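Local coordinates for Fe-regulated protein B (Neisseria meningitidis, PDB 4AIP) that imports iron across the outer membrane as a TonB-dependent transporter, a plugged beta-barrel, and may also act in signalling, at residues G459-D464 and S479-S484; R533-E538 and W556-D561. One frame throughout, in Å; residues are numbered along the deposited sequence.

Contact 1. Residues G459-D464 and S479-S484; sequences GGLRYD and SNLNPS
Leu481 of 479-484 reaches across to Leu461 and Tyr463 of 459-464. The two segments lie on neighbouring antiparallel strands of the transporter's beta-barrel. Leu481 CD1 lies 3.6 Å from Leu461 CD2, with the two leucines slanting across each other. The same methyl meets the Tyr463 ring at its edge. Leu461 sends its other methyl, CD1, to within 4.0 Å of Pro483 CB. These side chains make up the largely apolar face that probably looks outward.

The other face is polar and probably looks into the barrel. Arg462 starts with CB 4.1 Å from Asn482 O. Its chain then leads away from 479-484 and bends at chi3 (58°), which brings the guanidinium side-on to the Asp464 carboxylate. NE lies 3.2 Å from Asp464 OD2. At the tip, NH1 hydrogen-bonds to Ala156 O. NH2 makes a salt bridge of 2.8 Å to Asp464 OD1 and also hydrogen-bonds to Asn383 OD1. Between the strands, Asn482 N gives Arg462 O a backbone hydrogen bond of 2.8 Å. The chemistry implies a two-sided wall: mostly apolar outside, and inside an arginine whose charge is probably balanced by Asp464.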
ATOM      1  N   GLY B 459       1.117  -3.079 -52.134  1.00 11.10           N
ATOM      2  CA  GLY B 459      -0.259  -3.395 -52.465  1.00  8.44           C
ATOM      3  C   GLY B 459      -0.751  -4.282 -51.367  1.00  9.34           C
ATOM      4  O   GLY B 459      -0.036  -5.222 -50.962  1.00 10.45           O
ATOM      5  N   GLY B 460      -1.970  -4.043 -50.880  1.00  8.54           N
ATOM      6  CA  GLY B 460      -2.432  -4.914 -49.853  1.00  9.45           C
ATOM      7  C   GLY B 460      -3.907  -5.041 -49.741  1.00 11.35           C
ATOM      8  O   GLY B 460      -4.628  -4.238 -50.283  1.00 10.36           O
ATOM      9  N   LEU B 461      -4.352  -6.022 -48.954  1.00 13.55           N
ATOM     10  CA  LEU B 461      -5.761  -6.211 -48.739  1.00 14.14           C
ATOM     11  C   LEU B 461      -6.042  -6.773 -47.379  1.00 13.88           C
ATOM     12  O   LEU B 461      -5.329  -7.710 -46.925  1.00 15.30           O
ATOM     13  CB  LEU B 461      -6.198  -7.279 -49.706  1.00 16.20           C
ATOM     14  CG  LEU B 461      -7.541  -6.998 -50.271  1.00 19.75           C
ATOM     15  CD1 LEU B 461      -7.217  -6.064 -51.362  1.00 21.63           C
ATOM     16  CD2 LEU B 461      -7.969  -8.302 -50.851  1.00 22.13           C
ATOM     17  N   ARG B 462      -7.113  -6.287 -46.757  1.00 12.34           N
ATOM     18  CA  ARG B 462      -7.545  -6.877 -45.511  1.00 13.23           C
ATOM     19  C   ARG B 462      -8.973  -7.276 -45.692  1.00 12.82           C
ATOM     20  O   ARG B 462      -9.738  -6.607 -46.397  1.00 12.12           O
ATOM     21  CB  ARG B 462      -7.572  -5.886 -44.356  1.00 15.58           C
ATOM     22  CG  ARG B 462      -6.239  -5.311 -43.961  1.00 18.69           C
ATOM     23  CD  ARG B 462      -6.425  -4.361 -42.772  1.00 19.13           C
ATOM     24  NE  ARG B 462      -7.043  -5.033 -41.632  1.00 20.96           N
ATOM     25  CZ  ARG B 462      -6.371  -5.791 -40.758  1.00 20.65           C
ATOM     26  NH1 ARG B 462      -5.064  -5.968 -40.913  1.00 20.48           N
ATOM     27  NH2 ARG B 462      -7.011  -6.364 -39.756  1.00 20.03           N
ATOM     28  N   TYR B 463      -9.347  -8.315 -44.992  1.00 11.01           N
ATOM     29  CA  TYR B 463     -10.685  -8.655 -44.920  1.00 11.71           C
ATOM     30  C   TYR B 463     -10.982  -8.624 -43.418  1.00 11.19           C
ATOM     31  O   TYR B 463     -10.263  -9.295 -42.650  1.00 10.68           O
ATOM     32  CB  TYR B 463     -10.784 -10.072 -45.471  1.00 14.94           C
ATOM     33  CG  TYR B 463     -12.133 -10.629 -45.305  1.00 18.60           C
ATOM     34  CD1 TYR B 463     -13.163 -10.198 -46.109  1.00 20.46           C
ATOM     35  CD2 TYR B 463     -12.400 -11.586 -44.320  1.00 21.69           C
ATOM     36  CE1 TYR B 463     -14.424 -10.703 -45.952  1.00 21.53           C
ATOM     37  CE2 TYR B 463     -13.684 -12.114 -44.175  1.00 21.64           C
ATOM     38  CZ  TYR B 463     -14.662 -11.652 -44.984  1.00 21.47           C
ATOM     39  OH  TYR B 463     -15.907 -12.164 -44.846  1.00 23.03           O
ATOM     40  N   ASP B 464     -11.977  -7.838 -42.987  1.00 10.71           N
ATOM     41  CA  ASP B 464     -12.231  -7.641 -41.569  1.00 13.37           C
ATOM     42  C   ASP B 464     -13.670  -7.953 -41.250  1.00 13.83           C
ATOM     43  O   ASP B 464     -14.592  -7.459 -41.946  1.00 13.32           O
ATOM     44  CB  ASP B 464     -12.030  -6.171 -41.136  1.00 14.82           C
ATOM     45  CG  ASP B 464     -10.571  -5.746 -41.132  1.00 19.37           C
ATOM     46  OD1 ASP B 464      -9.781  -6.039 -40.201  1.00 20.61           O
ATOM     47  OD2 ASP B 464     -10.212  -5.056 -42.073  1.00 22.50           O
ATOM     48  N   SER B 479     -18.845  -7.486 -42.446  1.00 27.47           N
ATOM     49  CA  SER B 479     -17.482  -7.700 -42.829  1.00 27.24           C
ATOM     50  C   SER B 479     -17.117  -6.723 -43.930  1.00 27.74           C
ATOM     51  O   SER B 479     -17.982  -6.146 -44.546  1.00 27.71           O
ATOM     52  CB  SER B 479     -17.304  -9.121 -43.310  1.00 25.41           C
ATOM     53  OG  SER B 479     -18.009  -9.288 -44.492  1.00 24.38           O
ATOM     54  N   ASN B 480     -15.822  -6.531 -44.176  1.00 28.03           N
ATOM     55  CA  ASN B 480     -15.367  -5.576 -45.175  1.00 27.36           C
ATOM     56  C   ASN B 480     -14.120  -6.024 -45.845  1.00 27.80           C
ATOM     57  O   ASN B 480     -13.263  -6.648 -45.226  1.00 28.75           O
ATOM     58  CB  ASN B 480     -15.081  -4.213 -44.539  1.00 25.80           C
ATOM     59  CG  ASN B 480     -16.350  -3.510 -44.098  1.00 24.46           C
ATOM     60  OD1 ASN B 480     -16.973  -3.888 -43.103  1.00 23.83           O
ATOM     61  ND2 ASN B 480     -16.765  -2.509 -44.868  1.00 21.52           N
ATOM     62  N   LEU B 481     -14.018  -5.684 -47.117  1.00 27.83           N
ATOM     63  CA  LEU B 481     -12.829  -5.932 -47.868  1.00 27.53           C
ATOM     64  C   LEU B 481     -12.154  -4.589 -48.114  1.00 28.17           C
ATOM     65  O   LEU B 481     -12.758  -3.729 -48.733  1.00 28.45           O
ATOM     66  CB  LEU B 481     -13.255  -6.594 -49.153  1.00 25.16           C
ATOM     67  CG  LEU B 481     -12.283  -7.404 -49.972  1.00 24.75           C
ATOM     68  CD1 LEU B 481     -11.181  -8.117 -49.129  1.00 23.12           C
ATOM     69  CD2 LEU B 481     -13.167  -8.466 -50.665  1.00 24.49           C
ATOM     70  N   ASN B 482     -10.936  -4.406 -47.593  1.00 27.84           N
ATOM     71  CA  ASN B 482     -10.246  -3.106 -47.587  1.00 26.70           C
ATOM     72  C   ASN B 482      -8.892  -3.079 -48.290  1.00 26.97           C
ATOM     73  O   ASN B 482      -7.899  -3.511 -47.729  1.00 28.13           O
ATOM     74  CB  ASN B 482     -10.038  -2.594 -46.160  1.00 25.68           C
ATOM     75  CG  ASN B 482     -11.341  -2.510 -45.338  1.00 22.17           C
ATOM     76  OD1 ASN B 482     -11.481  -3.180 -44.331  1.00 20.20           O
ATOM     77  ND2 ASN B 482     -12.269  -1.707 -45.766  1.00 20.35           N
ATOM     78  N   PRO B 483      -8.844  -2.533 -49.512  1.00 26.20           N
ATOM     79  CA  PRO B 483      -7.617  -2.458 -50.321  1.00 26.52           C
ATOM     80  C   PRO B 483      -6.740  -1.304 -49.889  1.00 27.14           C
ATOM     81  O   PRO B 483      -7.217  -0.428 -49.188  1.00 27.68           O
ATOM     82  CB  PRO B 483      -8.148  -2.184 -51.743  1.00 25.18           C
ATOM     83  CG  PRO B 483      -9.632  -2.356 -51.672  1.00 24.13           C
ATOM     84  CD  PRO B 483     -10.028  -2.080 -50.263  1.00 24.67           C
ATOM     85  N   SER B 484      -5.480  -1.296 -50.302  1.00 26.75           N
ATOM     86  CA  SER B 484      -4.589  -0.247 -49.924  1.00 26.63           C
ATOM     87  C   SER B 484      -3.491  -0.241 -50.939  1.00 27.48           C
ATOM     88  O   SER B 484      -3.075  -1.299 -51.399  1.00 28.48           O
ATOM     89  CB  SER B 484      -4.059  -0.431 -48.471  1.00 25.52           C
ATOM     90  OG  SER B 484      -3.314  -1.652 -48.287  1.00 22.41           O
TER

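Contact 2. Residues R533-E538 and W556-D561; sequences RARNTE and WQTIKD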
ATOM      1  N   ARG B 533     -15.961   3.138 -42.562  1.00 13.88           N
ATOM      2  CA  ARG B 533     -15.015   2.785 -43.553  1.00 15.32           C
ATOM      3  C   ARG B 533     -14.347   3.995 -44.135  1.00 16.20           C
ATOM      4  O   ARG B 533     -14.995   4.862 -44.697  1.00 17.01           O
ATOM      5  CB  ARG B 533     -15.668   1.985 -44.656  1.00 16.85           C
ATOM      6  CG  ARG B 533     -14.638   1.450 -45.591  1.00 18.81           C
ATOM      7  CD  ARG B 533     -15.302   0.470 -46.503  1.00 22.18           C
ATOM      8  NE  ARG B 533     -14.305  -0.342 -47.221  1.00 21.94           N
ATOM      9  CZ  ARG B 533     -14.181  -0.401 -48.536  1.00 21.06           C
ATOM     10  NH1 ARG B 533     -15.010   0.244 -49.344  1.00 21.71           N
ATOM     11  NH2 ARG B 533     -13.215  -1.120 -49.046  1.00 22.36           N
ATOM     12  N   ALA B 534     -13.021   3.987 -44.049  1.00 16.57           N
ATOM     13  CA  ALA B 534     -12.210   5.145 -44.327  1.00 17.47           C
ATOM     14  C   ALA B 534     -11.570   4.998 -45.668  1.00 18.34           C
ATOM     15  O   ALA B 534     -11.109   3.898 -46.018  1.00 19.57           O
ATOM     16  CB  ALA B 534     -11.071   5.289 -43.257  1.00 17.61           C
ATOM     17  N   ARG B 535     -11.464   6.121 -46.382  1.00 17.05           N
ATOM     18  CA  ARG B 535     -10.746   6.179 -47.622  1.00 16.62           C
ATOM     19  C   ARG B 535      -9.807   7.339 -47.409  1.00 16.87           C
ATOM     20  O   ARG B 535     -10.228   8.522 -47.333  1.00 16.61           O
ATOM     21  CB  ARG B 535     -11.725   6.429 -48.791  1.00 18.30           C
ATOM     22  CG  ARG B 535     -11.116   6.163 -50.211  1.00 20.36           C
ATOM     23  CD  ARG B 535     -11.485   7.192 -51.277  1.00 21.40           C
ATOM     24  NE  ARG B 535     -12.888   7.560 -51.144  1.00 24.15           N
ATOM     25  CZ  ARG B 535     -13.400   8.770 -51.412  1.00 23.74           C
ATOM     26  NH1 ARG B 535     -12.629   9.735 -51.828  1.00 21.65           N
ATOM     27  NH2 ARG B 535     -14.697   9.007 -51.240  1.00 24.64           N
ATOM     28  N   ASN B 536      -8.538   7.011 -47.273  1.00 15.33           N
ATOM     29  CA  ASN B 536      -7.568   7.977 -46.922  1.00 15.44           C
ATOM     30  C   ASN B 536      -6.539   8.077 -48.051  1.00 15.86           C
ATOM     31  O   ASN B 536      -5.874   7.102 -48.420  1.00 17.49           O
ATOM     32  CB  ASN B 536      -6.929   7.633 -45.571  1.00 16.87           C
ATOM     33  CG  ASN B 536      -5.704   8.478 -45.278  1.00 20.57           C
ATOM     34  OD1 ASN B 536      -5.811   9.676 -44.899  1.00 21.71           O
ATOM     35  ND2 ASN B 536      -4.517   7.875 -45.489  1.00 22.96           N
ATOM     36  N   THR B 537      -6.423   9.273 -48.616  1.00 15.64           N
ATOM     37  CA  THR B 537      -5.478   9.501 -49.692  1.00 17.26           C
ATOM     38  C   THR B 537      -4.520  10.513 -49.203  1.00 18.07           C
ATOM     39  O   THR B 537      -4.951  11.509 -48.593  1.00 17.59           O
ATOM     40  CB  THR B 537      -6.176  10.176 -50.886  1.00 18.44           C
ATOM     41  OG1 THR B 537      -7.355   9.416 -51.232  1.00 19.94           O
ATOM     42  CG2 THR B 537      -5.220  10.263 -52.080  1.00 18.94           C
ATOM     43  N   GLU B 538      -3.237  10.314 -49.477  1.00 17.53           N
ATOM     44  CA  GLU B 538      -2.318  11.346 -49.075  1.00 17.90           C
ATOM     45  C   GLU B 538      -1.014  11.375 -49.817  1.00 18.10           C
ATOM     46  O   GLU B 538      -0.611  10.358 -50.393  1.00 20.23           O
ATOM     47  CB  GLU B 538      -2.144  11.281 -47.561  1.00 19.13           C
ATOM     48  CG  GLU B 538      -1.165  10.388 -46.949  1.00 19.78           C
ATOM     49  CD  GLU B 538      -1.085  10.718 -45.453  1.00 22.83           C
ATOM     50  OE1 GLU B 538      -2.035  10.328 -44.685  1.00 20.27           O
ATOM     51  OE2 GLU B 538      -0.075  11.409 -45.071  1.00 23.51           O
ATOM     52  N   TRP B 556      -6.185  13.539 -47.357  1.00 10.35           N
ATOM     53  CA  TRP B 556      -7.648  13.606 -47.490  1.00  9.69           C
ATOM     54  C   TRP B 556      -8.271  12.344 -46.942  1.00  9.99           C
ATOM     55  O   TRP B 556      -7.820  11.225 -47.292  1.00 10.51           O
ATOM     56  CB  TRP B 556      -8.061  13.742 -48.963  1.00 10.55           C
ATOM     57  CG  TRP B 556      -7.467  14.939 -49.697  1.00 11.91           C
ATOM     58  CD1 TRP B 556      -8.090  16.143 -49.947  1.00  7.02           C
ATOM     59  CD2 TRP B 556      -6.138  15.027 -50.280  1.00  9.16           C
ATOM     60  NE1 TRP B 556      -7.206  16.976 -50.627  1.00  9.62           N
ATOM     61  CE2 TRP B 556      -6.025  16.317 -50.869  1.00  9.43           C
ATOM     62  CE3 TRP B 556      -5.053  14.115 -50.401  1.00 10.18           C
ATOM     63  CZ2 TRP B 556      -4.874  16.747 -51.562  1.00  9.88           C
ATOM     64  CZ3 TRP B 556      -3.878  14.534 -51.084  1.00 13.31           C
ATOM     65  CH2 TRP B 556      -3.810  15.871 -51.659  1.00 12.58           C
ATOM     66  N   GLN B 557      -9.288  12.522 -46.092  1.00  9.94           N
ATOM     67  CA  GLN B 557      -9.974  11.400 -45.455  1.00 10.80           C
ATOM     68  C   GLN B 557     -11.499  11.492 -45.671  1.00 11.99           C
ATOM     69  O   GLN B 557     -12.113  12.552 -45.424  1.00 12.58           O
ATOM     70  CB  GLN B 557      -9.661  11.386 -43.955  1.00  9.68           C
ATOM     71  CG  GLN B 557     -10.412  10.302 -43.146  1.00 11.80           C
ATOM     72  CD  GLN B 557      -9.647   8.960 -43.081  1.00 18.45           C
ATOM     73  OE1 GLN B 557      -9.362   8.318 -44.110  1.00 20.03           O
ATOM     74  NE2 GLN B 557      -9.263   8.562 -41.882  1.00 20.52           N
ATOM     75  N   THR B 558     -12.108  10.390 -46.103  1.00 13.22           N
ATOM     76  CA  THR B 558     -13.566  10.260 -46.025  1.00 14.24           C
ATOM     77  C   THR B 558     -13.873   9.008 -45.247  1.00 15.20           C
ATOM     78  O   THR B 558     -13.250   7.973 -45.474  1.00 17.29           O
ATOM     79  CB  THR B 558     -14.236  10.170 -47.473  1.00 16.07           C
ATOM     80  OG1 THR B 558     -13.977  11.375 -48.191  1.00 15.45           O
ATOM     81  CG2 THR B 558     -15.760   9.993 -47.423  1.00 13.30           C
ATOM     82  N   ILE B 559     -14.856   9.073 -44.346  1.00 14.78           N
ATOM     83  CA  ILE B 559     -15.249   7.896 -43.604  1.00 12.90           C
ATOM     84  C   ILE B 559     -16.746   7.784 -43.631  1.00 14.76           C
ATOM     85  O   ILE B 559     -17.451   8.691 -43.147  1.00 15.57           O
ATOM     86  CB  ILE B 559     -14.801   7.924 -42.141  1.00 12.84           C
ATOM     87  CG1 ILE B 559     -13.313   8.252 -42.009  1.00 11.33           C
ATOM     88  CG2 ILE B 559     -15.099   6.547 -41.454  1.00 10.34           C
ATOM     89  CD1 ILE B 559     -12.824   8.152 -40.572  1.00  8.82           C
ATOM     90  N   LYS B 560     -17.229   6.656 -44.155  1.00 14.26           N
ATOM     91  CA  LYS B 560     -18.653   6.425 -44.350  1.00 14.38           C
ATOM     92  C   LYS B 560     -19.189   5.656 -43.181  1.00 15.88           C
ATOM     93  O   LYS B 560     -18.423   4.918 -42.525  1.00 16.37           O
ATOM     94  CB  LYS B 560     -18.859   5.608 -45.634  1.00 12.96           C
ATOM     95  CG  LYS B 560     -18.340   6.348 -46.914  1.00 16.84           C
ATOM     96  CD  LYS B 560     -19.007   5.886 -48.257  1.00 22.47           C
ATOM     97  CE  LYS B 560     -18.758   6.926 -49.311  1.00 39.17           C
ATOM     98  NZ  LYS B 560     -19.601   6.703 -50.496  1.00 50.36           N
ATOM     99  N   ASP B 561     -20.492   5.793 -42.917  1.00 17.44           N
ATOM    100  CA  ASP B 561     -21.199   5.006 -41.891  1.00 19.07           C
ATOM    101  C   ASP B 561     -20.751   5.258 -40.438  1.00 18.82           C
ATOM    102  O   ASP B 561     -20.859   4.382 -39.549  1.00 22.28           O
ATOM    103  CB  ASP B 561     -21.188   3.515 -42.215  1.00 19.67           C
ATOM    104  CG  ASP B 561     -21.869   3.204 -43.538  1.00 30.68           C
ATOM    105  OD1 ASP B 561     -22.942   3.759 -43.762  1.00 23.59           O
ATOM    106  OD2 ASP B 561     -21.352   2.402 -44.344  1.00 49.10           O
TER
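Gln557 turns its CG anti to the backbone N (chi1 176°) and bends at chi2 (89°), which swings its amide over the neighbouring strand toward Ala534 and Asn536. The two segments, 533-538 and 556-561, belong to an antiparallel beta-hairpin in the wall of the TonB-dependent beta-barrel. The exact placing of the Gln557 amide oxygen beside Asn536 is doubtful. Gln557 NE2 hydrogen-bonds to Thr163 O of the plug, so this face probably looks inward. On the same face, Ile559 CG1 packs 3.9 Å from Ala534 CB.

On the other face, Arg535 bends and lies alongside Thr558, both pointing the same way. Thr558 CB sits over one face of the guanidinium, 4.0 Å above its plane and toward the rim. Arg535 NH2 is 5.5 Å from Lys560 NZ; these like charges would probably repel weakly. Paired backbone bonds join Arg533 to Lys560, Arg535 to Thr558 and Thr537 to Trp556. Thr537 OG1 is hydrogen-bonded to His501 ND1 on the adjacent strand. Beside Thr537, Trp556 sets the edge of its indole against the partner backbone, with CE3 3.2 Å from Thr537 O.

Contact 1 comes first along the chain and closes before contact 2 opens. Each lies in a hairpin of the barrel: strands 455-469 and 475-490 for contact 1, strands 532-544 and 548-563 for contact 2. Their centres are about 14 Å apart. Strand 495-506 lies between the hairpins and pairs with both 475-490 and 532-544, so the two contacts are parts of one continuous wall. Arg533 spans that middle strand, and its NH2 lies 2.7 Å from Leu481 O and 3.5 Å from Pro483 CD. The two hairpins therefore meet directly through a side chain as well as through the shared strand, in the barrel that surrounds the plug.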